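Local coordinates for pullulanase (Bacillus acidopullulyticus, PDB 2WAN), which hydrolyses the alpha-1,6-glucosidic linkages of pullulan and probably of other branched starch-derived polysaccharides, at residues 767-772 and 818-823. Residues are numbered along the deposited sequence; the frame is centred on the assembly and turned at random.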
ATOM      1  N   VAL A 767     -13.470  17.724  -6.625  1.00  8.02           N
ATOM      2  CA  VAL A 767     -12.680  17.148  -5.532  1.00 10.72           C
ATOM      3  C   VAL A 767     -12.930  17.897  -4.209  1.00 12.41           C
ATOM      4  O   VAL A 767     -13.158  17.275  -3.157  1.00 11.73           O
ATOM      5  CB  VAL A 767     -11.177  17.082  -5.874  1.00 11.77           C
ATOM      6  CG1 VAL A 767     -10.353  16.636  -4.626  1.00  9.50           C
ATOM      7  CG2 VAL A 767     -10.934  16.122  -7.035  1.00 11.17           C
ATOM      8  N   PHE A 768     -12.929  19.229  -4.260  1.00 10.19           N
ATOM      9  CA  PHE A 768     -13.044  20.033  -3.039  1.00  9.20           C
ATOM     10  C   PHE A 768     -14.460  20.095  -2.460  1.00 10.87           C
ATOM     11  O   PHE A 768     -14.631  20.463  -1.276  1.00 13.90           O
ATOM     12  CB  PHE A 768     -12.536  21.463  -3.281  1.00  7.92           C
ATOM     13  CG  PHE A 768     -11.066  21.547  -3.661  1.00  9.84           C
ATOM     14  CD1 PHE A 768     -10.108  20.760  -3.012  1.00 13.07           C
ATOM     15  CD2 PHE A 768     -10.652  22.442  -4.636  1.00 12.86           C
ATOM     16  CE1 PHE A 768      -8.740  20.879  -3.338  1.00 16.46           C
ATOM     17  CE2 PHE A 768      -9.307  22.567  -4.988  1.00 13.20           C
ATOM     18  CZ  PHE A 768      -8.344  21.793  -4.325  1.00 13.97           C
ATOM     19  N   THR A 769     -15.477  19.760  -3.263  1.00  8.73           N
ATOM     20  CA  THR A 769     -16.867  19.872  -2.777  1.00  8.33           C
ATOM     21  C   THR A 769     -17.571  18.526  -2.580  1.00  8.99           C
ATOM     22  O   THR A 769     -18.748  18.501  -2.172  1.00 10.73           O
ATOM     23  CB  THR A 769     -17.737  20.806  -3.662  1.00  9.07           C
ATOM     24  OG1 THR A 769     -17.689  20.379  -5.029  1.00 10.22           O
ATOM     25  CG2 THR A 769     -17.246  22.245  -3.547  1.00  8.46           C
ATOM     26  N   SER A 770     -16.855  17.433  -2.855  1.00 11.29           N
ATOM     27  CA  SER A 770     -17.374  16.064  -2.666  1.00 11.08           C
ATOM     28  C   SER A 770     -17.162  15.614  -1.219  1.00 12.13           C
ATOM     29  O   SER A 770     -16.171  15.994  -0.571  1.00  9.88           O
ATOM     30  CB  SER A 770     -16.655  15.091  -3.595  1.00 12.94           C
ATOM     31  OG  SER A 770     -17.075  15.288  -4.945  1.00 11.14           O
ATOM     32  N   GLN A 771     -18.077  14.791  -0.713  1.00  9.30           N
ATOM     33  CA  GLN A 771     -17.824  14.109   0.569  1.00 10.15           C
ATOM     34  C   GLN A 771     -16.613  13.184   0.424  1.00  9.63           C
ATOM     35  O   GLN A 771     -16.397  12.598  -0.641  1.00  9.49           O
ATOM     36  CB  GLN A 771     -19.054  13.295   1.009  1.00 10.24           C
ATOM     37  CG  GLN A 771     -20.356  14.114   1.090  1.00 12.35           C
ATOM     38  CD  GLN A 771     -20.308  15.199   2.156  1.00 11.50           C
ATOM     39  OE1 GLN A 771     -19.841  14.969   3.270  1.00 12.00           O
ATOM     40  NE2 GLN A 771     -20.797  16.390   1.816  1.00  9.36           N
ATOM     41  N   GLY A 772     -15.828  13.042   1.494  1.00 10.48           N
ATOM     42  CA  GLY A 772     -14.599  12.258   1.426  1.00 10.05           C
ATOM     43  C   GLY A 772     -13.375  13.091   1.780  1.00  9.39           C
ATOM     44  O   GLY A 772     -13.490  14.172   2.395  1.00  9.00           O
ATOM     45  N   SER A 818      -7.700  28.519  -3.808  1.00  9.10           N
ATOM     46  CA  SER A 818      -7.684  28.957  -2.409  1.00  9.37           C
ATOM     47  C   SER A 818      -9.103  29.224  -1.920  1.00  9.23           C
ATOM     48  O   SER A 818      -9.471  28.815  -0.817  1.00  9.97           O
ATOM     49  CB  SER A 818      -6.811  30.212  -2.243  1.00 13.43           C
ATOM     50  OG  SER A 818      -6.910  30.721  -0.914  1.00 17.47           O
ATOM     51  N   SER A 819      -9.922  29.865  -2.754  1.00  9.88           N
ATOM     52  CA  SER A 819     -11.287  30.217  -2.347  1.00 10.78           C
ATOM     53  C   SER A 819     -12.140  28.958  -2.120  1.00  9.80           C
ATOM     54  O   SER A 819     -12.931  28.913  -1.170  1.00 11.55           O
ATOM     55  CB  SER A 819     -11.953  31.130  -3.393  1.00 12.93           C
ATOM     56  OG  SER A 819     -11.339  32.416  -3.399  1.00 15.31           O
ATOM     57  N   MET A 820     -11.977  27.955  -2.988  1.00 10.59           N
ATOM     58  CA  MET A 820     -12.650  26.657  -2.843  1.00 10.58           C
ATOM     59  C   MET A 820     -12.208  25.926  -1.591  1.00 11.61           C
ATOM     60  O   MET A 820     -13.031  25.352  -0.873  1.00 10.82           O
ATOM     61  CB  MET A 820     -12.396  25.758  -4.059  1.00 10.85           C
ATOM     62  CG  MET A 820     -13.410  25.937  -5.157  1.00 18.52           C
ATOM     63  SD  MET A 820     -15.092  25.343  -4.762  1.00 19.39           S
ATOM     64  CE  MET A 820     -15.825  25.797  -6.347  1.00 18.84           C
ATOM     65  N   ILE A 821     -10.899  25.927  -1.349  1.00  9.17           N
ATOM     66  CA  ILE A 821     -10.352  25.219  -0.186  1.00  8.68           C
ATOM     67  C   ILE A 821     -10.842  25.879   1.109  1.00  9.74           C
ATOM     68  O   ILE A 821     -11.326  25.189   2.009  1.00  9.39           O
ATOM     69  CB  ILE A 821      -8.828  25.142  -0.263  1.00 10.51           C
ATOM     70  CG1 ILE A 821      -8.427  24.175  -1.373  1.00 11.18           C
ATOM     71  CG2 ILE A 821      -8.208  24.687   1.102  1.00 10.62           C
ATOM     72  CD1 ILE A 821      -7.006  24.411  -1.899  1.00  9.67           C
ATOM     73  N   HIS A 822     -10.763  27.207   1.184  1.00 10.12           N
ATOM     74  CA  HIS A 822     -11.250  27.921   2.374  1.00  9.33           C
ATOM     75  C   HIS A 822     -12.750  27.735   2.614  1.00 10.91           C
ATOM     76  O   HIS A 822     -13.180  27.602   3.757  1.00  9.57           O
ATOM     77  CB  HIS A 822     -10.897  29.410   2.293  1.00 10.01           C
ATOM     78  CG  HIS A 822      -9.427  29.678   2.442  1.00 12.18           C
ATOM     79  ND1 HIS A 822      -8.853  30.064   3.632  1.00 23.51           N
ATOM     80  CD2 HIS A 822      -8.414  29.598   1.548  1.00  9.99           C
ATOM     81  CE1 HIS A 822      -7.553  30.238   3.458  1.00 18.35           C
ATOM     82  NE2 HIS A 822      -7.261  29.954   2.203  1.00 19.15           N
ATOM     83  N   LEU A 823     -13.534  27.704   1.541  1.00  9.19           N
ATOM     84  CA  LEU A 823     -14.971  27.415   1.669  1.00 10.68           C
ATOM     85  C   LEU A 823     -15.221  26.045   2.341  1.00 10.19           C
ATOM     86  O   LEU A 823     -15.998  25.955   3.302  1.00 10.17           O
ATOM     87  CB  LEU A 823     -15.667  27.484   0.302  1.00  9.03           C
ATOM     88  CG  LEU A 823     -17.201  27.297   0.375  1.00 11.71           C
ATOM     89  CD1 LEU A 823     -17.884  28.578   0.852  1.00 14.74           C
ATOM     90  CD2 LEU A 823     -17.707  26.915  -0.995  1.00 14.81           C
TER
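The phenyl ring of F768 receives I821 over one face: CG1 of the isoleucine lies 3.9 Å from the ring centroid and 13° off the ring normal, a CH-pi contact almost centred on the ring. M820 meets the ring obliquely at another corner, its CB 3.8 Å from F768 CD2. These residues join the last turn of helix 753-769 to helix 811-826 in the catalytic (beta/alpha)8 barrel of this pullulanase. Helix 753-769 leads through the short turn 770-772 into the eighth barrel strand, 773-777, and helix 811-826 follows that strand, so the contact packs together two helices flanking it in sequence.

F768 CG is anti to the carbonyl carbon (chi1 -62°), which sets the ring between the two helices, against helix 811-826; the CA atoms of F768 and I821 are 6.5 Å apart. I821 reaches back with its longer branch; beyond CG1, its CD1 lies 3.8 Å from F768 CZ, near the far end of the ring. Replacing F768 with an alanine would probably open a gap beneath I821 CG1 and leave the M820 CB without its aromatic neighbour.

No hydrogen bond crosses between 767-772 and 818-823; the buried interface is apolar and modest, 203 Å² over both sides. Polar ties come from just beyond: R824 NH1 bonds to the carbonyl oxygens of both F768 and S770, linking helix 811-826 to the end of helix 753-769. On the flank of the contact, M820 and L823 touch I918 in strand 915-920 of the C-terminal beta domain. T769 divides its two branches, its OG1 hydrogen-bonded to Y872 OH and A765 O, while its methyl meets the bent methionine chain (chi2 -69°), with T769 CG2 4.0 Å from M820 SD.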